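Local structure of protein-glutamine deamidase Cif (Burkholderia pseudomallei, 3GQM) at residues F161-P166 and R173-I178; D207-L212 and A230-I235. The protein deamidates a glutamine side chain of host NEDD8 to glutamate, which shuts down cullin-RING ubiquitin ligases and blocks the host cell cycle. All blocks are in the same frame, centred on the assembly; numbering follows the deposited sequence.

Contact 1: residues F161-P166 and R173-I178; sequences FLIDLP and RTAYII
Phe-161, in strand 159-165, sets its ring beside Ile-177, CE1 lying 4.1 Å from Ile-177 CD1, close to the inferred active site. At Leu-162 the backbone pairing begins: its N donates to Ile-178 O at 2.9 Å, and Ile-178 N returns a bond to Leu-162 O. The CB atoms of this pair face each other, and both side chains turn to helix 104-116, where Ile-111 touches each. Ile-163 and Ile-177 form the non-hydrogen-bonded pair on the other face. Their side chains run side by side in the same direction, with Ile-163 CG1 4.1 Å from Ile-177 CD1, while Ile-163 CG2 rests on the methyl of Ala-175.

The two strands are the arms of an antiparallel beta hairpin at the margin of the sheet, 159-165 being the inner one and 176-178 an outermost strand; their axes approach to 4.7 Å at an angle of 148°.

Asp-164 pairs with Tyr-176 through two backbone bonds. In its carboxylate, OD2 forms a salt bridge with Arg-33 and OD1 a hydrogen bond with Tyr-260, and Arg-33 also makes a cation-pi contact with the Tyr-176 ring. Leu-165 lays CD2 against Ala-175 CB at 3.8 Å. Its carbonyl O receives a weak bond from Arg-173 NH1, 2.8 Å away and bent to 121°; the bends at chi2 and chi3 fold the arginine back to this place, and NH1 also binds Lys-146 O. Pro-166 puts CG at the edge of the Tyr-176 ring, 3.8 Å from CE2. A water accepts from Arg-173 NE and donates to Pro-166 O and Thr-174 O, joining the two segments where they have left the strands.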
loop_
_atom_site.group_PDB
_atom_site.type_symbol
_atom_site.label_atom_id
_atom_site.label_comp_id
_atom_site.label_asym_id
_atom_site.label_seq_id
_atom_site.Cartn_x
_atom_site.Cartn_y
_atom_site.Cartn_z
ATOM N N PHE A 161 -0.136 3.384 -4.018
ATOM C CA PHE A 161 0.182 1.970 -3.926
ATOM C C PHE A 161 1.702 1.826 -3.752
ATOM O O PHE A 161 2.452 2.765 -3.898
ATOM C CB PHE A 161 -0.357 1.176 -5.168
ATOM C CG PHE A 161 0.297 1.552 -6.487
ATOM C CD1 PHE A 161 1.378 0.838 -6.968
ATOM C CD2 PHE A 161 -0.222 2.590 -7.273
ATOM C CE1 PHE A 161 2.000 1.174 -8.208
ATOM C CE2 PHE A 161 0.348 2.935 -8.506
ATOM C CZ PHE A 161 1.487 2.210 -8.984
ATOM N N LEU A 162 2.148 0.631 -3.448
ATOM C CA LEU A 162 3.566 0.388 -3.235
ATOM C C LEU A 162 4.119 -0.563 -4.308
ATOM O O LEU A 162 3.427 -1.457 -4.757
ATOM C CB LEU A 162 3.754 -0.256 -1.866
ATOM C CG LEU A 162 3.232 0.453 -0.609
ATOM C CD1 LEU A 162 3.599 -0.384 0.668
ATOM C CD2 LEU A 162 3.896 1.808 -0.486
ATOM N N ILE A 163 5.370 -0.323 -4.683
ATOM C CA ILE A 163 6.170 -1.255 -5.439
ATOM C C ILE A 163 7.283 -1.763 -4.525
ATOM O O ILE A 163 8.091 -0.970 -4.068
ATOM C CB ILE A 163 6.818 -0.568 -6.660
ATOM C CG1 ILE A 163 5.708 -0.029 -7.579
ATOM C CG2 ILE A 163 7.645 -1.597 -7.405
ATOM C CD1 ILE A 163 6.113 1.116 -8.499
ATOM N N ASP A 164 7.304 -3.069 -4.259
ATOM C CA ASP A 164 8.340 -3.682 -3.450
ATOM C C ASP A 164 9.488 -4.190 -4.367
ATOM O O ASP A 164 9.242 -4.926 -5.329
ATOM C CB ASP A 164 7.709 -4.837 -2.698
ATOM C CG ASP A 164 8.619 -5.407 -1.607
ATOM O OD1 ASP A 164 9.756 -4.960 -1.439
ATOM O OD2 ASP A 164 8.191 -6.346 -0.934
ATOM N N LEU A 165 10.699 -3.765 -4.088
ATOM C CA LEU A 165 11.897 -4.150 -4.869
ATOM C C LEU A 165 12.911 -4.874 -3.969
ATOM O O LEU A 165 13.947 -4.309 -3.607
ATOM C CB LEU A 165 12.559 -2.894 -5.483
ATOM C CG LEU A 165 11.636 -2.040 -6.362
ATOM C CD1 LEU A 165 12.212 -0.652 -6.608
ATOM C CD2 LEU A 165 11.396 -2.712 -7.716
ATOM N N PRO A 166 12.617 -6.116 -3.588
ATOM C CA PRO A 166 13.590 -6.763 -2.709
ATOM C C PRO A 166 14.837 -7.115 -3.484
ATOM O O PRO A 166 14.748 -7.363 -4.683
ATOM C CB PRO A 166 12.889 -8.054 -2.262
ATOM C CG PRO A 166 11.772 -8.301 -3.252
ATOM C CD PRO A 166 11.494 -6.994 -3.979
ATOM N N ARG A 173 16.423 -7.890 -10.818
ATOM C CA ARG A 173 15.657 -6.891 -10.045
ATOM C C ARG A 173 14.191 -7.163 -10.362
ATOM O O ARG A 173 13.780 -7.143 -11.528
ATOM C CB ARG A 173 16.009 -5.459 -10.474
ATOM C CG ARG A 173 15.304 -4.289 -9.731
ATOM C CD ARG A 173 16.294 -3.526 -8.753
ATOM N NE ARG A 173 16.039 -3.934 -7.373
ATOM C CZ ARG A 173 16.705 -3.535 -6.286
ATOM N NH1 ARG A 173 16.324 -3.994 -5.099
ATOM N NH2 ARG A 173 17.745 -2.697 -6.368
ATOM N N THR A 174 13.436 -7.420 -9.310
ATOM C CA THR A 174 12.093 -7.955 -9.367
ATOM C C THR A 174 11.224 -7.015 -8.575
ATOM O O THR A 174 11.698 -6.398 -7.628
ATOM C CB THR A 174 12.065 -9.339 -8.691
ATOM O OG1 THR A 174 13.050 -10.146 -9.324
ATOM C CG2 THR A 174 10.724 -10.012 -8.830
ATOM N N ALA A 175 9.970 -6.889 -9.003
ATOM C CA ALA A 175 9.050 -5.924 -8.438
ATOM C C ALA A 175 7.755 -6.631 -8.123
ATOM O O ALA A 175 7.291 -7.431 -8.923
ATOM C CB ALA A 175 8.787 -4.794 -9.447
ATOM N N TYR A 176 7.154 -6.296 -6.987
ATOM C CA TYR A 176 5.843 -6.764 -6.609
ATOM C C TYR A 176 4.970 -5.549 -6.245
ATOM O O TYR A 176 5.500 -4.515 -5.800
ATOM C CB TYR A 176 5.980 -7.651 -5.376
ATOM C CG TYR A 176 6.917 -8.813 -5.613
ATOM C CD1 TYR A 176 6.450 -9.987 -6.227
ATOM C CD2 TYR A 176 8.246 -8.737 -5.256
ATOM C CE1 TYR A 176 7.285 -11.069 -6.438
ATOM C CE2 TYR A 176 9.112 -9.807 -5.486
ATOM C CZ TYR A 176 8.612 -10.982 -6.064
ATOM O OH TYR A 176 9.460 -12.029 -6.313
ATOM N N ILE A 177 3.657 -5.682 -6.426
ATOM C CA ILE A 177 2.702 -4.642 -6.061
ATOM C C ILE A 177 2.056 -4.948 -4.715
ATOM O O ILE A 177 1.646 -6.077 -4.455
ATOM C CB ILE A 177 1.562 -4.460 -7.146
ATOM C CG1 ILE A 177 2.196 -4.204 -8.538
ATOM C CG2 ILE A 177 0.473 -3.314 -6.704
ATOM C CD1 ILE A 177 2.907 -2.842 -8.594
ATOM N N ILE A 178 1.942 -3.926 -3.878
ATOM C CA ILE A 178 1.080 -3.989 -2.700
ATOM C C ILE A 178 0.090 -2.807 -2.776
ATOM O O ILE A 178 0.507 -1.676 -2.971
ATOM C CB ILE A 178 1.921 -3.926 -1.410
ATOM C CG1 ILE A 178 3.033 -4.986 -1.450
ATOM C CG2 ILE A 178 1.041 -4.100 -0.123
ATOM C CD1 ILE A 178 3.946 -5.013 -0.193
HETATM O O HOH W 1 14.194 -5.689 -6.772
#

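Contact 2: residues D207-L212 and A230-I235; sequences DELNQL and ASILQI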
loop_
_atom_site.group_PDB
_atom_site.type_symbol
_atom_site.label_atom_id
_atom_site.label_comp_id
_atom_site.label_asym_id
_atom_site.label_seq_id
_atom_site.Cartn_x
_atom_site.Cartn_y
_atom_site.Cartn_z
ATOM N N ASP A 207 9.526 -3.075 -16.940
ATOM C CA ASP A 207 9.173 -2.530 -18.243
ATOM C C ASP A 207 7.788 -1.958 -18.306
ATOM O O ASP A 207 7.604 -0.825 -18.697
ATOM C CB ASP A 207 9.159 -3.677 -19.241
ATOM C CG ASP A 207 9.874 -3.363 -20.457
ATOM O OD1 ASP A 207 9.183 -3.152 -21.477
ATOM O OD2 ASP A 207 11.138 -3.348 -20.382
ATOM N N GLU A 208 6.791 -2.764 -17.973
ATOM C CA GLU A 208 5.449 -2.225 -17.935
ATOM C C GLU A 208 5.300 -1.122 -16.897
ATOM O O GLU A 208 4.622 -0.128 -17.156
ATOM C CB GLU A 208 4.449 -3.337 -17.687
ATOM C CG GLU A 208 4.449 -4.406 -18.762
ATOM C CD GLU A 208 3.251 -5.313 -18.622
ATOM O OE1 GLU A 208 2.458 -5.405 -19.573
ATOM O OE2 GLU A 208 3.043 -5.887 -17.549
ATOM N N LEU A 209 5.905 -1.307 -15.720
ATOM C CA LEU A 209 5.861 -0.280 -14.666
ATOM C C LEU A 209 6.446 1.042 -15.179
ATOM O O LEU A 209 5.896 2.115 -14.912
ATOM C CB LEU A 209 6.617 -0.708 -13.381
ATOM C CG LEU A 209 5.841 -1.611 -12.416
ATOM C CD1 LEU A 209 6.761 -2.145 -11.320
ATOM C CD2 LEU A 209 4.652 -0.834 -11.826
ATOM N N ASN A 210 7.566 0.951 -15.899
ATOM C CA ASN A 210 8.164 2.156 -16.453
ATOM C C ASN A 210 7.215 2.899 -17.401
ATOM O O ASN A 210 7.119 4.136 -17.354
ATOM C CB ASN A 210 9.467 1.882 -17.154
ATOM C CG ASN A 210 10.155 3.169 -17.520
ATOM O OD1 ASN A 210 10.374 4.034 -16.639
ATOM N ND2 ASN A 210 10.415 3.371 -18.824
ATOM N N GLN A 211 6.482 2.141 -18.214
ATOM C CA GLN A 211 5.485 2.706 -19.138
ATOM C C GLN A 211 4.287 3.296 -18.412
ATOM O O GLN A 211 3.835 4.421 -18.742
ATOM C CB GLN A 211 4.984 1.632 -20.133
ATOM C CG GLN A 211 5.970 1.334 -21.237
ATOM C CD GLN A 211 5.761 -0.052 -21.882
ATOM O OE1 GLN A 211 6.691 -0.850 -21.968
ATOM N NE2 GLN A 211 4.547 -0.329 -22.336
ATOM N N LEU A 212 3.744 2.543 -17.448
ATOM C CA LEU A 212 2.650 3.023 -16.623
ATOM C C LEU A 212 3.002 4.340 -15.971
ATOM O O LEU A 212 2.192 5.261 -15.926
ATOM C CB LEU A 212 2.246 1.996 -15.525
ATOM C CG LEU A 212 1.309 2.498 -14.423
ATOM C CD1 LEU A 212 0.062 3.257 -15.004
ATOM C CD2 LEU A 212 0.825 1.335 -13.480
ATOM N N ALA A 230 -4.585 -3.310 -16.223
ATOM C CA ALA A 230 -5.075 -4.631 -15.848
ATOM C C ALA A 230 -3.913 -5.532 -15.482
ATOM O O ALA A 230 -4.034 -6.356 -14.597
ATOM C CB ALA A 230 -5.840 -5.272 -16.985
ATOM N N SER A 231 -2.810 -5.406 -16.200
ATOM C CA SER A 231 -1.686 -6.317 -16.000
ATOM C C SER A 231 -0.938 -6.065 -14.682
ATOM O O SER A 231 -0.543 -6.998 -13.989
ATOM C CB SER A 231 -0.764 -6.258 -17.212
ATOM O OG SER A 231 0.479 -6.785 -16.880
ATOM N N ILE A 232 -0.793 -4.795 -14.317
ATOM C CA ILE A 232 -0.053 -4.415 -13.169
ATOM C C ILE A 232 -0.958 -4.378 -11.912
ATOM O O ILE A 232 -0.527 -4.737 -10.845
ATOM C CB ILE A 232 0.577 -3.009 -13.409
ATOM C CG1 ILE A 232 1.545 -3.054 -14.596
ATOM C CG2 ILE A 232 1.310 -2.518 -12.172
ATOM C CD1 ILE A 232 2.221 -1.627 -14.934
ATOM N N LEU A 233 -2.195 -3.915 -12.048
ATOM C CA LEU A 233 -2.993 -3.500 -10.885
ATOM C C LEU A 233 -4.321 -4.240 -10.740
ATOM O O LEU A 233 -5.019 -4.036 -9.753
ATOM C CB LEU A 233 -3.220 -1.952 -10.880
ATOM C CG LEU A 233 -1.922 -1.103 -10.789
ATOM C CD1 LEU A 233 -2.208 0.383 -10.910
ATOM C CD2 LEU A 233 -1.077 -1.388 -9.503
ATOM N N GLN A 234 -4.693 -5.101 -11.691
ATOM C CA GLN A 234 -6.004 -5.757 -11.547
ATOM C C GLN A 234 -5.785 -7.232 -11.191
ATOM O O GLN A 234 -4.928 -7.900 -11.770
ATOM C CB GLN A 234 -6.854 -5.602 -12.821
ATOM C CG GLN A 234 -8.336 -5.742 -12.598
ATOM C CD GLN A 234 -8.826 -7.180 -12.601
ATOM O OE1 GLN A 234 -8.311 -8.025 -13.347
ATOM N NE2 GLN A 234 -9.861 -7.460 -11.780
ATOM N N ILE A 235 -6.575 -7.706 -10.241
ATOM C CA ILE A 235 -6.322 -8.934 -9.534
ATOM C C ILE A 235 -6.397 -10.162 -10.451
ATOM O O ILE A 235 -5.741 -11.144 -10.204
ATOM C CB ILE A 235 -7.259 -9.047 -8.277
ATOM C CG1 ILE A 235 -6.575 -9.880 -7.156
ATOM C CG2 ILE A 235 -8.735 -9.462 -8.687
ATOM C CD1 ILE A 235 -7.472 -10.247 -5.976
#
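The backbones come nearest at Leu-209 and Ile-232, whose CA atoms are 7.4 Å apart; residues 207-212 are fully helical, whereas the other helix ends at Leu-233 and Gln-234 leaves helical geometry. Ile-232 is the central side chain. Set beside the backbone N (chi1 -62°) and then extended, its CG1 arm carries CD1 onto the 207-212 helix. There CD1 lies 3.6 Å from Leu-212 CD2 and equally close to Glu-208 O, a carbonyl already bonded within its own helix to Leu-212 N. The other branch, Ile-232 CG2, meets Leu-209 CD2 at 3.8 Å. Leu-212 CD2 further touches Leu-233 CD1, the two side chains crossing at about a right angle. Beside these apolar contacts lies one polar link: Ser-231 OG donates to Glu-208 OE2 at 2.8 Å, reaching it on the syn side, 16° out of the carboxylate plane.

Leu-228 and Leu-229, a turn earlier in helix 222-233, extend the packing onto Glu-208 and Leu-212 of helix 206-212, and strand 176-178 lies against the end of helix 222-233.

Overall arrangement
Contact 1 and contact 2 follow one another along the chain, their centres about 11 Å apart. The helix pair packs on the face of the hairpin that carries Ile-163 and Ile-177: Leu-209 CD1 touches Ala-175 CB at 3.8 Å, Ile-177 CG2 meets Leu-233 CD2 at 3.7 Å, and Ile-177 CG1 lies 3.6 Å from Ile-232 O. Both contacts border the inferred active site. The side chains of Phe-161 and Leu-233 each come within about 4 Å of those of His-159 and Gln-179, and Leu-233 O accepts a hydrogen bond from Gln-179 NE2, probably helping to position that amide. The third inferred residue, Cys-104, begins helix 104-116, on which Leu-162 and Ile-178 pack.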